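Long-range contact in PILD processed protein (Shewanella oneidensis, PDB 4D40), which is a type IV pilin, probably a subunit that assembles through its N-terminal helix into adhesive surface pili: residues R5-A9 and Y41-S45. Residues are numbered along the deposited sequence; the frame is centred on the assembly and turned at random.
Sequences RRFDA and YYSFS
Arg5 lays its guanidinium flat on the ring of Tyr41 just ahead of the first strand, 42-48, of the antiparallel sheet on which the long helix 2-27 packs, the helix-on-sheet core of the type IV pilin fold. The two planes are only 6° apart. Arg5 CD sits over the middle of the Tyr41 ring, 3.2 Å from its centroid, while CZ lies off-centre, nearest Tyr41 CE1, in a cation-pi contact over the same face. A bend at chi3 (-67°) turns the end of the arginine so that NE and CZ continue across that face. NE also hydrogen-bonds Gln65 OE1, a second hold that helps keep the group against the ring. Replacing Tyr41 with an alanine would probably strip the guanidinium of its aromatic platform and leave the arginine side chain looser, held mainly by its polar partners.

Deeper in, the Tyr42 ring reaches the helix and receives the Ala9 methyl over one face, Ala9 CB lying 3.8 Å from the ring centroid, 14° off the normal. With only a methyl at Ala9, both strand aromatics reach it: the same CB also touches Phe44 CZ at 3.9 Å, and Phe44 meets Tyr12 further along the helix edge-to-face. The guanidinium of Arg6 turns from the strand to a salt bridge with Asp67, leaving its aliphatic root beside the tyrosine hydroxyl. That hydroxyl, hydrogen-bonded to Gln65, rests with Tyr42 OH 3.4 Å from Arg6 CA.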
ATOM      1  N   ARG A   5      10.147  -2.677  10.137  1.00 25.93           N
ATOM      2  CA  ARG A   5       9.682  -3.338   8.928  1.00 26.74           C
ATOM      3  C   ARG A   5       8.271  -2.893   8.541  1.00 23.76           C
ATOM      4  O   ARG A   5       7.937  -2.854   7.358  1.00 24.88           O
ATOM      5  CB  ARG A   5       9.733  -4.854   9.104  1.00 27.84           C
ATOM      6  CG  ARG A   5      11.147  -5.395   9.177  1.00 30.61           C
ATOM      7  CD  ARG A   5      11.160  -6.893   9.041  1.00 38.39           C
ATOM      8  NE  ARG A   5      10.531  -7.556  10.180  1.00 39.57           N
ATOM      9  CZ  ARG A   5      11.185  -8.135  11.184  1.00 47.82           C
ATOM     10  NH1 ARG A   5      12.512  -8.148  11.219  1.00 45.83           N
ATOM     11  NH2 ARG A   5      10.503  -8.712  12.164  1.00 51.13           N
ATOM     12  N   ARG A   6       7.450  -2.570   9.537  1.00 24.61           N
ATOM     13  CA  ARG A   6       6.134  -1.990   9.284  1.00 22.00           C
ATOM     14  C   ARG A   6       6.304  -0.652   8.573  1.00 26.85           C
ATOM     15  O   ARG A   6       5.605  -0.351   7.606  1.00 23.98           O
ATOM     16  CB  ARG A   6       5.351  -1.804  10.589  1.00 24.46           C
ATOM     17  CG  ARG A   6       3.896  -1.360  10.388  1.00 25.42           C
ATOM     18  CD  ARG A   6       3.407  -0.486  11.537  1.00 26.28           C
ATOM     19  NE  ARG A   6       3.611  -1.115  12.832  1.00 30.48           N
ATOM     20  CZ  ARG A   6       3.673  -0.466  13.991  1.00 36.79           C
ATOM     21  NH1 ARG A   6       3.538   0.854  14.038  1.00 36.58           N
ATOM     22  NH2 ARG A   6       3.869  -1.142  15.112  1.00 34.59           N
ATOM     23  N   PHE A   7       7.250   0.148   9.050  1.00 28.54           N
ATOM     24  CA  PHE A   7       7.454   1.475   8.483  1.00 26.82           C
ATOM     25  C   PHE A   7       8.073   1.366   7.088  1.00 27.16           C
ATOM     26  O   PHE A   7       7.756   2.166   6.201  1.00 27.87           O
ATOM     27  CB  PHE A   7       8.322   2.330   9.408  1.00 29.84           C
ATOM     28  CG  PHE A   7       7.655   2.699  10.717  1.00 31.01           C
ATOM     29  CD1 PHE A   7       6.290   2.955  10.784  1.00 30.49           C
ATOM     30  CD2 PHE A   7       8.399   2.799  11.878  1.00 34.62           C
ATOM     31  CE1 PHE A   7       5.687   3.292  11.980  1.00 30.25           C
ATOM     32  CE2 PHE A   7       7.799   3.137  13.083  1.00 35.03           C
ATOM     33  CZ  PHE A   7       6.442   3.388  13.132  1.00 32.55           C
ATOM     34  N   ASP A   8       8.940   0.374   6.890  1.00 27.49           N
ATOM     35  CA  ASP A   8       9.472   0.071   5.560  1.00 27.72           C
ATOM     36  C   ASP A   8       8.346  -0.233   4.579  1.00 25.61           C
ATOM     37  O   ASP A   8       8.348   0.236   3.442  1.00 26.76           O
ATOM     38  CB  ASP A   8      10.429  -1.124   5.601  1.00 27.67           C
ATOM     39  CG  ASP A   8      11.772  -0.787   6.214  1.00 37.21           C
ATOM     40  OD1 ASP A   8      12.112   0.412   6.330  1.00 39.88           O
ATOM     41  OD2 ASP A   8      12.493  -1.740   6.574  1.00 37.03           O
ATOM     42  N   ALA A   9       7.394  -1.046   5.020  1.00 23.69           N
ATOM     43  CA  ALA A   9       6.248  -1.397   4.188  1.00 21.39           C
ATOM     44  C   ALA A   9       5.417  -0.162   3.865  1.00 22.70           C
ATOM     45  O   ALA A   9       4.963   0.017   2.732  1.00 20.87           O
ATOM     46  CB  ALA A   9       5.396  -2.452   4.883  1.00 20.79           C
ATOM     47  N   TYR A  41       8.301 -10.577   4.934  1.00 27.50           N
ATOM     48  CA  TYR A  41       7.506 -10.012   6.022  1.00 31.59           C
ATOM     49  C   TYR A  41       6.159  -9.445   5.591  1.00 22.93           C
ATOM     50  O   TYR A  41       5.222  -9.417   6.394  1.00 23.52           O
ATOM     51  CB  TYR A  41       8.305  -8.915   6.716  1.00 23.76           C
ATOM     52  CG  TYR A  41       9.616  -9.410   7.267  1.00 26.34           C
ATOM     53  CD1 TYR A  41       9.652 -10.133   8.446  1.00 31.65           C
ATOM     54  CD2 TYR A  41      10.809  -9.156   6.610  1.00 33.34           C
ATOM     55  CE1 TYR A  41      10.842 -10.592   8.964  1.00 38.94           C
ATOM     56  CE2 TYR A  41      12.012  -9.614   7.122  1.00 32.11           C
ATOM     57  CZ  TYR A  41      12.016 -10.330   8.299  1.00 38.21           C
ATOM     58  OH  TYR A  41      13.196 -10.788   8.829  1.00 41.80           O
ATOM     59  N   TYR A  42       6.059  -9.005   4.341  1.00 23.15           N
ATOM     60  CA  TYR A  42       4.809  -8.464   3.820  1.00 21.35           C
ATOM     61  C   TYR A  42       4.543  -8.908   2.393  1.00 21.50           C
ATOM     62  O   TYR A  42       5.463  -9.035   1.580  1.00 22.52           O
ATOM     63  CB  TYR A  42       4.799  -6.925   3.859  1.00 19.89           C
ATOM     64  CG  TYR A  42       4.623  -6.339   5.241  1.00 19.66           C
ATOM     65  CD1 TYR A  42       3.358  -6.098   5.759  1.00 19.05           C
ATOM     66  CD2 TYR A  42       5.719  -6.016   6.018  1.00 20.65           C
ATOM     67  CE1 TYR A  42       3.193  -5.571   7.028  1.00 19.10           C
ATOM     68  CE2 TYR A  42       5.571  -5.492   7.286  1.00 22.98           C
ATOM     69  CZ  TYR A  42       4.306  -5.265   7.783  1.00 20.07           C
ATOM     70  OH  TYR A  42       4.159  -4.739   9.042  1.00 22.12           O
ATOM     71  N   SER A  43       3.264  -9.120   2.105  1.00 20.83           N
ATOM     72  CA  SER A  43       2.787  -9.373   0.757  1.00 20.93           C
ATOM     73  C   SER A  43       2.004  -8.155   0.312  1.00 19.15           C
ATOM     74  O   SER A  43       1.070  -7.740   0.993  1.00 22.71           O
ATOM     75  CB  SER A  43       1.916 -10.627   0.717  1.00 24.13           C
ATOM     76  OG  SER A  43       2.647 -11.745   1.171  1.00 26.84           O
ATOM     77  N   PHE A  44       2.398  -7.578  -0.820  1.00 22.15           N
ATOM     78  CA  PHE A  44       1.784  -6.339  -1.302  1.00 17.57           C
ATOM     79  C   PHE A  44       0.816  -6.595  -2.451  1.00 21.19           C
ATOM     80  O   PHE A  44       1.069  -7.447  -3.308  1.00 24.05           O
ATOM     81  CB  PHE A  44       2.862  -5.355  -1.750  1.00 20.26           C
ATOM     82  CG  PHE A  44       3.807  -4.954  -0.659  1.00 23.82           C
ATOM     83  CD1 PHE A  44       3.522  -3.877   0.167  1.00 22.52           C
ATOM     84  CD2 PHE A  44       4.984  -5.654  -0.454  1.00 25.31           C
ATOM     85  CE1 PHE A  44       4.398  -3.505   1.173  1.00 19.12           C
ATOM     86  CE2 PHE A  44       5.859  -5.283   0.544  1.00 24.56           C
ATOM     87  CZ  PHE A  44       5.561  -4.209   1.363  1.00 21.05           C
ATOM     88  N   SER A  45      -0.291  -5.857  -2.466  1.00 21.05           N
ATOM     89  CA  SER A  45      -1.275  -5.987  -3.527  1.00 20.48           C
ATOM     90  C   SER A  45      -1.806  -4.626  -3.954  1.00 22.45           C
ATOM     91  O   SER A  45      -1.841  -3.689  -3.161  1.00 19.15           O
ATOM     92  CB  SER A  45      -2.440  -6.881  -3.079  1.00 24.05           C
ATOM     93  OG  SER A  45      -3.142  -6.309  -1.979  1.00 26.33           O
TER